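Local coordinates for protein 2,3-dihydroxybenzoate-AMP ligase (PDB 5KEI) that belongs to the ANL superfamily of AMP-binding enzymes, whose members combine a large N-terminal part with a smaller C-terminal domain, at residues D96-Q101 and F113-A118; H129-L134 and R162-S167; H136-S141 and R166-V171; V171-V176 and E182-A187. All blocks are in the same frame, centred on the assembly; numbering follows the deposited sequence.

Contact 1. Residues D96-Q101 and F113-A118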
# COMPACT_ATOMS: atom_id res chain seq x y z
N ASP A 96 5.79 4.00 -18.83
CA ASP A 96 5.21 2.67 -18.99
C ASP A 96 5.12 1.96 -17.65
O ASP A 96 6.06 1.98 -16.87
CB ASP A 96 6.04 1.82 -19.95
CG ASP A 96 5.73 2.12 -21.42
OD1 ASP A 96 4.90 3.02 -21.68
OD2 ASP A 96 6.32 1.44 -22.31
N ARG A 97 4.00 1.32 -17.38
CA ARG A 97 3.87 0.66 -16.10
C ARG A 97 4.18 -0.82 -16.27
O ARG A 97 3.89 -1.43 -17.30
CB ARG A 97 2.49 0.96 -15.53
CG ARG A 97 2.35 2.49 -15.58
CD ARG A 97 1.05 3.06 -15.21
NE ARG A 97 0.09 3.15 -16.31
CZ ARG A 97 0.21 3.89 -17.40
NH1 ARG A 97 -0.77 3.90 -18.28
NH2 ARG A 97 1.31 4.60 -17.64
N VAL A 98 4.87 -1.35 -15.27
CA VAL A 98 5.39 -2.70 -15.32
C VAL A 98 4.98 -3.42 -14.04
O VAL A 98 5.29 -2.97 -12.94
CB VAL A 98 6.94 -2.71 -15.48
CG1 VAL A 98 7.51 -4.13 -15.38
CG2 VAL A 98 7.34 -2.03 -16.81
N LEU A 99 4.28 -4.54 -14.18
CA LEU A 99 3.87 -5.31 -13.01
C LEU A 99 5.08 -6.03 -12.44
O LEU A 99 5.80 -6.69 -13.17
CB LEU A 99 2.77 -6.32 -13.37
CG LEU A 99 1.44 -5.77 -13.87
CD1 LEU A 99 0.46 -6.91 -14.11
CD2 LEU A 99 0.86 -4.79 -12.89
N VAL A 100 5.28 -5.90 -11.14
CA VAL A 100 6.41 -6.56 -10.48
C VAL A 100 5.97 -7.47 -9.32
O VAL A 100 5.22 -7.05 -8.43
CB VAL A 100 7.41 -5.52 -9.95
CG1 VAL A 100 8.61 -6.20 -9.31
CG2 VAL A 100 7.83 -4.59 -11.06
N GLN A 101 6.44 -8.72 -9.35
CA GLN A 101 6.15 -9.69 -8.30
C GLN A 101 7.38 -10.55 -8.03
O GLN A 101 7.57 -11.59 -8.65
CB GLN A 101 4.95 -10.57 -8.68
CG GLN A 101 4.55 -11.58 -7.60
CD GLN A 101 3.26 -12.33 -7.90
OE1 GLN A 101 3.14 -13.03 -8.92
NE2 GLN A 101 2.29 -12.19 -7.00
N PHE A 113 15.28 -0.22 -8.85
CA PHE A 113 16.01 0.94 -9.36
C PHE A 113 16.32 0.78 -10.85
O PHE A 113 16.34 1.77 -11.58
CB PHE A 113 17.29 1.17 -8.54
CG PHE A 113 17.00 1.64 -7.15
CD1 PHE A 113 17.01 0.75 -6.09
CD2 PHE A 113 16.62 2.94 -6.91
CE1 PHE A 113 16.70 1.17 -4.81
CE2 PHE A 113 16.31 3.37 -5.65
CZ PHE A 113 16.35 2.48 -4.59
N GLY A 114 16.50 -0.46 -11.30
CA GLY A 114 16.63 -0.76 -12.72
C GLY A 114 15.42 -0.25 -13.47
O GLY A 114 15.54 0.51 -14.43
N LEU A 115 14.24 -0.65 -13.01
CA LEU A 115 12.99 -0.16 -13.59
C LEU A 115 12.85 1.37 -13.51
O LEU A 115 12.47 2.01 -14.50
CB LEU A 115 11.81 -0.85 -12.91
CG LEU A 115 11.55 -2.27 -13.40
CD1 LEU A 115 10.60 -3.01 -12.48
CD2 LEU A 115 11.00 -2.23 -14.82
N LEU A 116 13.16 1.94 -12.35
CA LEU A 116 13.03 3.39 -12.15
C LEU A 116 13.93 4.18 -13.11
O LEU A 116 13.53 5.24 -13.61
CB LEU A 116 13.36 3.77 -10.71
CG LEU A 116 12.37 3.34 -9.62
CD1 LEU A 116 12.94 3.62 -8.25
CD2 LEU A 116 11.01 4.00 -9.80
N ARG A 117 15.13 3.67 -13.34
CA ARG A 117 16.10 4.38 -14.17
C ARG A 117 15.76 4.27 -15.65
O ARG A 117 16.24 5.06 -16.44
CB ARG A 117 17.51 3.87 -13.90
CG ARG A 117 17.97 4.12 -12.48
CD ARG A 117 19.40 4.44 -12.39
NE ARG A 117 19.70 5.00 -11.08
CZ ARG A 117 20.62 4.50 -10.28
NH1 ARG A 117 21.34 3.47 -10.68
NH2 ARG A 117 20.83 5.04 -9.09
N ALA A 118 14.92 3.30 -16.02
CA ALA A 118 14.40 3.27 -17.37
C ALA A 118 13.18 4.19 -17.48
O ALA A 118 12.64 4.43 -18.56
CB ALA A 118 14.04 1.85 -17.78
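V98 and L115 mark the point of nearest backbone approach between strand 97-101 and the last turns of helix 107-117, with their CA atoms 8.2 Å apart. That gap is too wide for main-chain bonding, and no hydrogen bond crosses it. One leucine set against two valines bridges it, burying 109 Å² between the two segments. V98 and V100, two residues apart on an extended strand, both direct their CB atoms toward the helix, whereas L99 between them turns away. The forked end of L115 divides its two methyls between the valines. CD2 settles over V98, lying 4.0 Å from V98 CG1 and at almost the same distance from V98 CB, and thus meets the valine broadly. CD1 reaches V100 more closely, at 3.5 Å from V100 CG2, the branch that stands anti to the carbonyl carbon because CG1 takes the position anti to the backbone N (chi1 -178°). These two side chains run antiparallel past each other, methyl beside methyl. All three residues are buried, and L115 also touches I87 of helix 73-88. On the far side of the strand L99 packs against F137, A138 and S141 of helix 131-141, so the strand is covered by helices on both faces. Strand 97-101, helix 107-117 and strand 121-124 form a beta-alpha-beta crossover, and the contact is the packing of the connecting helix on the first of its two parallel strands, as is usual in such units.

Contact 2. Residues H129-L134 and R162-S167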
# COMPACT_ATOMS: atom_id res chain seq x y z
N HIS A 129 -0.85 -12.39 -4.40
CA HIS A 129 -1.68 -12.05 -5.56
C HIS A 129 -1.64 -13.17 -6.59
O HIS A 129 -0.56 -13.69 -6.89
CB HIS A 129 -1.21 -10.74 -6.21
CG HIS A 129 -1.50 -9.52 -5.39
ND1 HIS A 129 -0.67 -8.41 -5.39
CD2 HIS A 129 -2.53 -9.21 -4.56
CE1 HIS A 129 -1.17 -7.49 -4.58
NE2 HIS A 129 -2.30 -7.95 -4.07
N ARG A 130 -2.80 -13.52 -7.15
CA ARG A 130 -2.89 -14.53 -8.20
C ARG A 130 -3.43 -13.92 -9.50
O ARG A 130 -3.48 -12.70 -9.65
CB ARG A 130 -3.77 -15.72 -7.76
CG ARG A 130 -3.15 -16.54 -6.64
CD ARG A 130 -1.81 -17.09 -7.03
NE ARG A 130 -1.25 -17.94 -5.99
CZ ARG A 130 -0.34 -17.55 -5.09
NH1 ARG A 130 0.11 -16.30 -5.12
NH2 ARG A 130 0.10 -18.41 -4.17
N LEU A 131 -3.85 -14.78 -10.43
CA LEU A 131 -4.23 -14.33 -11.76
C LEU A 131 -5.32 -13.28 -11.75
O LEU A 131 -5.23 -12.30 -12.48
CB LEU A 131 -4.67 -15.52 -12.62
CG LEU A 131 -5.20 -15.13 -14.00
CD1 LEU A 131 -4.12 -14.41 -14.80
CD2 LEU A 131 -5.71 -16.35 -14.76
N ALA A 132 -6.34 -13.46 -10.93
CA ALA A 132 -7.41 -12.48 -10.89
C ALA A 132 -6.88 -11.07 -10.55
O ALA A 132 -7.16 -10.11 -11.26
CB ALA A 132 -8.48 -12.92 -9.89
N GLU A 133 -6.08 -10.97 -9.48
CA GLU A 133 -5.45 -9.71 -9.07
C GLU A 133 -4.56 -9.10 -10.16
O GLU A 133 -4.76 -7.95 -10.58
CB GLU A 133 -4.61 -9.90 -7.81
CG GLU A 133 -5.40 -10.19 -6.55
CD GLU A 133 -5.90 -11.63 -6.47
OE1 GLU A 133 -5.16 -12.56 -6.87
OE2 GLU A 133 -7.04 -11.82 -5.99
N LEU A 134 -3.58 -9.87 -10.61
CA LEU A 134 -2.63 -9.40 -11.61
C LEU A 134 -3.32 -8.96 -12.89
O LEU A 134 -2.93 -7.96 -13.51
CB LEU A 134 -1.59 -10.49 -11.91
CG LEU A 134 -0.53 -10.81 -10.84
CD1 LEU A 134 0.81 -11.22 -11.46
CD2 LEU A 134 -0.32 -9.66 -9.84
N ARG A 162 1.39 -16.75 -18.85
CA ARG A 162 0.79 -17.20 -20.10
C ARG A 162 -0.69 -16.82 -20.17
O ARG A 162 -1.14 -16.29 -21.18
CB ARG A 162 0.97 -18.72 -20.27
CG ARG A 162 2.39 -19.12 -20.70
CD ARG A 162 2.53 -20.58 -21.10
NE ARG A 162 2.71 -21.45 -19.95
CZ ARG A 162 3.88 -21.94 -19.54
NH1 ARG A 162 5.00 -21.64 -20.19
NH2 ARG A 162 3.93 -22.73 -18.47
N GLU A 163 -1.43 -17.05 -19.10
CA GLU A 163 -2.84 -16.67 -19.13
C GLU A 163 -3.01 -15.14 -19.03
O GLU A 163 -3.99 -14.60 -19.53
CB GLU A 163 -3.61 -17.37 -18.01
CG GLU A 163 -3.57 -18.93 -18.06
CD GLU A 163 -3.80 -19.55 -19.46
OE1 GLU A 163 -4.44 -18.93 -20.35
OE2 GLU A 163 -3.32 -20.69 -19.66
N LEU A 164 -2.03 -14.46 -18.44
CA LEU A 164 -2.07 -12.99 -18.33
C LEU A 164 -1.93 -12.27 -19.68
O LEU A 164 -2.71 -11.36 -19.98
CB LEU A 164 -0.96 -12.48 -17.39
CG LEU A 164 -1.09 -10.98 -17.14
CD1 LEU A 164 -2.42 -10.68 -16.46
CD2 LEU A 164 0.08 -10.42 -16.33
N VAL A 165 -0.93 -12.65 -20.46
CA VAL A 165 -0.72 -12.02 -21.76
C VAL A 165 -1.85 -12.39 -22.72
O VAL A 165 -2.16 -11.61 -23.63
CB VAL A 165 0.65 -12.40 -22.38
CG1 VAL A 165 0.86 -11.68 -23.70
CG2 VAL A 165 1.80 -12.05 -21.43
N ARG A 166 -2.46 -13.55 -22.53
CA ARG A 166 -3.56 -13.95 -23.40
C ARG A 166 -4.73 -12.97 -23.27
O ARG A 166 -5.30 -12.53 -24.27
CB ARG A 166 -4.04 -15.38 -23.09
CG ARG A 166 -5.09 -15.88 -24.07
CD ARG A 166 -6.16 -16.72 -23.39
NE ARG A 166 -6.85 -15.95 -22.35
CZ ARG A 166 -7.86 -15.11 -22.57
NH1 ARG A 166 -8.33 -14.92 -23.80
NH2 ARG A 166 -8.42 -14.47 -21.55
N SER A 167 -5.08 -12.63 -22.03
CA SER A 167 -6.18 -11.71 -21.77
C SER A 167 -5.75 -10.24 -21.85
O SER A 167 -6.59 -9.35 -21.98
CB SER A 167 -6.78 -12.00 -20.39
OG SER A 167 -5.79 -11.93 -19.40
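L131 and L164 hold together the first turn of helix 131-141 and the closing turns of helix 158-167. The inner part of the contact is the buried one, with L164 and L134 enclosed. There L164, its CG anti to the backbone N (chi1 -174°), extends across the gap and places CD1 4.0 Å from L134 O, over the main chain of the other helix. L131 answers from the opposite helix: its CD1 lies 4.2 Å from L164 N and 4.4 Å from L164 CD1. L134 points toward the second helix but touches L164 through its carbonyl oxygen, and L160 touches both L131 and L134 from one turn earlier. The outer part opens to solvent at E163. L131 CD2 sits 4.0 Å from E163 CB, but the glutamate chain then bends at chi2 and carries its carboxylate away, so that only its aliphatic root takes part. Nearby, the helix start is tied down locally: R130 is the N-cap, and its backbone N donates to E133 OE1 at 2.6 Å, on the anti side of the carboxylate. Across the helices themselves there is no hydrogen bond or salt bridge. The chemistry is hydrocarbon against hydrocarbon and main chain, implying cohesion by burial without directional bonds.

Contact 3. Residues H136-S141 and R166-V171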
# COMPACT_ATOMS: atom_id res chain seq x y z
N HIS A 136 -6.48 -7.77 -13.21
CA HIS A 136 -7.08 -6.48 -12.91
C HIS A 136 -6.02 -5.38 -12.80
O HIS A 136 -6.24 -4.27 -13.29
CB HIS A 136 -7.90 -6.59 -11.63
CG HIS A 136 -8.47 -5.28 -11.16
ND1 HIS A 136 -9.54 -4.67 -11.79
CD2 HIS A 136 -8.14 -4.49 -10.12
CE1 HIS A 136 -9.83 -3.55 -11.16
NE2 HIS A 136 -9.00 -3.41 -10.14
N PHE A 137 -4.87 -5.67 -12.17
CA PHE A 137 -3.76 -4.69 -12.12
C PHE A 137 -3.27 -4.30 -13.53
O PHE A 137 -3.11 -3.12 -13.82
CB PHE A 137 -2.59 -5.22 -11.28
CG PHE A 137 -2.91 -5.40 -9.81
CD1 PHE A 137 -3.95 -4.69 -9.23
CD2 PHE A 137 -2.19 -6.27 -9.03
CE1 PHE A 137 -4.27 -4.87 -7.89
CE2 PHE A 137 -2.50 -6.45 -7.69
CZ PHE A 137 -3.55 -5.75 -7.12
N ALA A 138 -3.06 -5.29 -14.40
CA ALA A 138 -2.65 -5.04 -15.79
C ALA A 138 -3.61 -4.10 -16.51
O ALA A 138 -3.19 -3.16 -17.18
CB ALA A 138 -2.54 -6.35 -16.56
N GLU A 139 -4.91 -4.39 -16.37
CA GLU A 139 -5.97 -3.56 -16.92
C GLU A 139 -5.96 -2.13 -16.37
O GLU A 139 -6.10 -1.17 -17.12
CB GLU A 139 -7.33 -4.20 -16.65
CG GLU A 139 -8.31 -4.08 -17.80
CD GLU A 139 -9.22 -5.31 -17.93
OE1 GLU A 139 -9.61 -5.90 -16.89
OE2 GLU A 139 -9.54 -5.68 -19.08
N VAL A 140 -5.79 -1.98 -15.05
CA VAL A 140 -5.85 -0.65 -14.45
C VAL A 140 -4.60 0.17 -14.83
O VAL A 140 -4.70 1.37 -15.11
CB VAL A 140 -6.01 -0.74 -12.91
CG1 VAL A 140 -5.92 0.65 -12.27
CG2 VAL A 140 -7.34 -1.40 -12.54
N SER A 141 -3.44 -0.48 -14.87
CA SER A 141 -2.17 0.20 -15.09
C SER A 141 -1.75 0.31 -16.55
O SER A 141 -0.78 1.02 -16.85
CB SER A 141 -1.05 -0.50 -14.31
OG SER A 141 -0.92 -1.86 -14.70
N ARG A 166 -2.46 -13.55 -22.53
CA ARG A 166 -3.56 -13.95 -23.40
C ARG A 166 -4.73 -12.97 -23.27
O ARG A 166 -5.30 -12.53 -24.27
CB ARG A 166 -4.04 -15.38 -23.09
CG ARG A 166 -5.09 -15.88 -24.07
CD ARG A 166 -6.16 -16.72 -23.39
NE ARG A 166 -6.85 -15.95 -22.35
CZ ARG A 166 -7.86 -15.11 -22.57
NH1 ARG A 166 -8.33 -14.92 -23.80
NH2 ARG A 166 -8.42 -14.47 -21.55
N SER A 167 -5.08 -12.63 -22.03
CA SER A 167 -6.18 -11.71 -21.77
C SER A 167 -5.75 -10.24 -21.85
O SER A 167 -6.59 -9.35 -21.98
CB SER A 167 -6.78 -12.00 -20.39
OG SER A 167 -5.79 -11.93 -19.40
N HIS A 168 -4.45 -9.99 -21.76
CA HIS A 168 -3.95 -8.62 -21.87
C HIS A 168 -2.72 -8.57 -22.77
O HIS A 168 -1.59 -8.62 -22.29
CB HIS A 168 -3.66 -8.06 -20.48
CG HIS A 168 -4.87 -8.00 -19.61
ND1 HIS A 168 -5.72 -6.91 -19.60
CD2 HIS A 168 -5.39 -8.89 -18.75
CE1 HIS A 168 -6.71 -7.14 -18.76
NE2 HIS A 168 -6.54 -8.33 -18.23
N PRO A 169 -2.96 -8.47 -24.09
CA PRO A 169 -1.92 -8.52 -25.12
C PRO A 169 -0.96 -7.35 -24.99
O PRO A 169 0.20 -7.49 -25.39
CB PRO A 169 -2.72 -8.43 -26.43
CG PRO A 169 -4.11 -8.81 -26.06
CD PRO A 169 -4.30 -8.32 -24.67
N ASP A 170 -1.42 -6.24 -24.43
CA ASP A 170 -0.56 -5.07 -24.20
C ASP A 170 0.64 -5.39 -23.32
O ASP A 170 1.65 -4.68 -23.35
CB ASP A 170 -1.37 -3.93 -23.56
CG ASP A 170 -2.37 -3.31 -24.53
OD1 ASP A 170 -2.16 -3.41 -25.76
OD2 ASP A 170 -3.36 -2.71 -24.05
N VAL A 171 0.53 -6.45 -22.52
CA VAL A 171 1.67 -6.94 -21.76
C VAL A 171 2.56 -7.66 -22.75
O VAL A 171 2.42 -8.86 -22.96
CB VAL A 171 1.26 -7.87 -20.60
CG1 VAL A 171 2.48 -8.34 -19.80
CG2 VAL A 171 0.25 -7.17 -19.68
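The imidazole of H168 receives A138 over one face, with the CB methyl 4.2 Å from H168 CG and displaced toward the rim of the ring. E139 comes to the edge instead. Its carboxyl carbon lies in the ring plane, and the carboxylate is turned nearly perpendicular to the imidazole, 81° between the planes. The atom met at that edge is a carbon: E139 OE2 is 3.2 Å from H168 CE1, while H168 ND1 stays 4.0 Å from the same oxygen and makes no hydrogen bond to it. The glutamate chain, bent at chi2, also passes CE1 with its CB and CG, so much of the contact is aliphatic chain against the ring edge; if the histidine were protonated, the acid would probably favour that charge. H168 is the first residue to leave helix 158-167, and it opens a type I turn to V171, closed by V171 N donating to H168 O at 3.0 Å. This turn leads the chain from the helix toward strand 173-177 of the parallel part of the sheet. V171 returns to helix 131-141, setting CG2 4.3 Å from A138 CB, so that the small alanine is touched by both ends of the turn. T135, a turn earlier, adds to the surface that receives H168.

Contact 4. Residues V171-V176 and E182-A187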
# COMPACT_ATOMS: atom_id res chain seq x y z
N VAL A 171 0.53 -6.45 -22.52
CA VAL A 171 1.67 -6.94 -21.76
C VAL A 171 2.56 -7.66 -22.75
O VAL A 171 2.42 -8.86 -22.96
CB VAL A 171 1.26 -7.87 -20.60
CG1 VAL A 171 2.48 -8.34 -19.80
CG2 VAL A 171 0.25 -7.17 -19.68
N ARG A 172 3.46 -6.90 -23.36
CA ARG A 172 4.26 -7.37 -24.49
C ARG A 172 5.47 -8.18 -24.06
O ARG A 172 6.01 -8.97 -24.84
CB ARG A 172 4.71 -6.18 -25.34
CG ARG A 172 4.41 -6.32 -26.83
CD ARG A 172 4.99 -5.16 -27.65
NE ARG A 172 5.25 -5.49 -29.06
CZ ARG A 172 6.34 -6.12 -29.50
NH1 ARG A 172 7.28 -6.50 -28.65
NH2 ARG A 172 6.50 -6.37 -30.79
N HIS A 173 5.91 -7.99 -22.82
CA HIS A 173 7.11 -8.65 -22.32
C HIS A 173 6.89 -9.33 -21.00
O HIS A 173 6.28 -8.76 -20.10
CB HIS A 173 8.25 -7.64 -22.17
CG HIS A 173 8.59 -6.92 -23.43
ND1 HIS A 173 9.08 -7.57 -24.55
CD2 HIS A 173 8.51 -5.61 -23.76
CE1 HIS A 173 9.29 -6.69 -25.50
NE2 HIS A 173 8.96 -5.49 -25.05
N VAL A 174 7.40 -10.54 -20.88
CA VAL A 174 7.51 -11.20 -19.60
C VAL A 174 8.97 -11.49 -19.29
O VAL A 174 9.65 -12.15 -20.08
CB VAL A 174 6.70 -12.50 -19.57
CG1 VAL A 174 6.82 -13.16 -18.19
CG2 VAL A 174 5.24 -12.21 -19.91
N LEU A 175 9.46 -10.99 -18.15
CA LEU A 175 10.84 -11.21 -17.72
C LEU A 175 10.88 -12.10 -16.49
O LEU A 175 10.33 -11.75 -15.44
CB LEU A 175 11.54 -9.89 -17.43
CG LEU A 175 11.85 -8.96 -18.61
CD1 LEU A 175 10.61 -8.20 -19.02
CD2 LEU A 175 12.98 -8.00 -18.27
N VAL A 176 11.51 -13.25 -16.63
CA VAL A 176 11.53 -14.25 -15.58
C VAL A 176 12.92 -14.37 -14.95
O VAL A 176 13.90 -14.67 -15.63
CB VAL A 176 11.08 -15.63 -16.12
CG1 VAL A 176 11.04 -16.66 -14.99
CG2 VAL A 176 9.73 -15.51 -16.80
N GLU A 182 9.43 -19.90 -22.58
CA GLU A 182 9.18 -19.15 -23.84
C GLU A 182 9.44 -17.65 -23.69
O GLU A 182 9.47 -16.93 -24.68
CB GLU A 182 7.74 -19.36 -24.28
CG GLU A 182 6.83 -19.01 -23.12
CD GLU A 182 5.76 -20.02 -22.87
OE1 GLU A 182 4.62 -19.81 -23.34
OE2 GLU A 182 6.06 -21.03 -22.20
N PHE A 183 9.60 -17.20 -22.45
CA PHE A 183 9.71 -15.78 -22.17
C PHE A 183 11.15 -15.33 -22.08
O PHE A 183 12.06 -16.11 -22.36
CB PHE A 183 9.00 -15.44 -20.86
CG PHE A 183 7.58 -15.90 -20.82
CD1 PHE A 183 6.61 -15.26 -21.58
CD2 PHE A 183 7.21 -16.97 -20.02
CE1 PHE A 183 5.30 -15.67 -21.53
CE2 PHE A 183 5.88 -17.39 -19.97
CZ PHE A 183 4.93 -16.74 -20.72
N LEU A 184 11.34 -14.07 -21.69
CA LEU A 184 12.65 -13.45 -21.54
C LEU A 184 13.30 -13.83 -20.21
O LEU A 184 12.61 -14.02 -19.21
CB LEU A 184 12.53 -11.93 -21.63
CG LEU A 184 12.24 -11.31 -23.00
CD1 LEU A 184 11.43 -10.03 -22.83
CD2 LEU A 184 13.54 -11.04 -23.72
N SER A 185 14.63 -13.92 -20.19
CA SER A 185 15.37 -14.18 -18.96
C SER A 185 15.76 -12.86 -18.32
O SER A 185 16.39 -12.03 -18.97
CB SER A 185 16.63 -15.01 -19.22
OG SER A 185 17.32 -15.31 -18.02
N TRP A 186 15.40 -12.68 -17.05
CA TRP A 186 15.72 -11.44 -16.34
C TRP A 186 17.23 -11.25 -16.27
O TRP A 186 17.73 -10.15 -16.46
CB TRP A 186 15.11 -11.44 -14.93
CG TRP A 186 15.62 -10.32 -14.07
CD1 TRP A 186 16.61 -10.39 -13.13
CD2 TRP A 186 15.16 -8.96 -14.07
NE1 TRP A 186 16.80 -9.16 -12.54
CE2 TRP A 186 15.92 -8.26 -13.10
CE3 TRP A 186 14.20 -8.26 -14.79
CZ2 TRP A 186 15.73 -6.92 -12.85
CZ3 TRP A 186 14.01 -6.93 -14.54
CH2 TRP A 186 14.77 -6.27 -13.57
N ALA A 187 17.94 -12.35 -16.04
CA ALA A 187 19.40 -12.34 -15.99
C ALA A 187 19.98 -11.88 -17.32
O ALA A 187 20.84 -11.01 -17.35
CB ALA A 187 19.94 -13.72 -15.62
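F183 meets V174 because its CG stands beside the backbone N, anti to the carbonyl carbon (chi1 -54°), which swings the ring over the valine; W186 makes the other choice, CG anti to the backbone N (chi1 169°), and brings its indole within reach of L175, which it meets at a slant. The phenyl face receives V174 CG1 in a CH-pi contact, 4.1 Å from the centroid of the F183 ring, and V174 CB presses on F183 CD1 at 3.4 Å. E182 CG covers the opposite face of the same ring. V176 extends this side of the sheet, with CG2 4.1 Å from F183 CB. On the other side L175 CD2 approaches W186 CE3 at 3.7 Å, and L184 lays its CD1 3.8 Å from H173 ND1.

Between these two layers runs a short parallel ladder, L175 paired with L184 and V176 with S185. L184 N donates to V174 O at 3.0 Å, V176 N returns a bond to L184 O, and W186 N closes the series on V176 O with an almost straight N-H (177°), although it comes from above the carbonyl plane. The last bond is notable because S185 is the N-cap of helix 186-190: the strand passes into the helix without a connecting loop, and the first helical N-H still serves the sheet. The indole's polar end, NE1, bonds to E107. Strand 184-185 is the outermost strand of its sheet; helix 158-167 covers V174 and F183 through A161, L90 and V189 flank L175 and L184, and strand 145-149 lies beyond strand 173-177.

From the N terminus, contact 1 closes first, a short local loop that lays helix 107-117 on strand 97-101. The chain then passes through strand 121-124, and two longer loops open at the start of and within helix 131-141, both enclosing strand 145-149. Contacts 2 and 3 cross: 129-134 and 136-141 begin in order and are met in the same order by 162-167 and 166-171, so helix 158-167 and its exit run along one partner helix. The two share R166 and S167. V171 ends contact 3 and begins the span of contact 4, a brief loop that completes the sheet edge. L99 links contact 1's strand to contact 2, touching L134 and L164, and borders contact 3 as well.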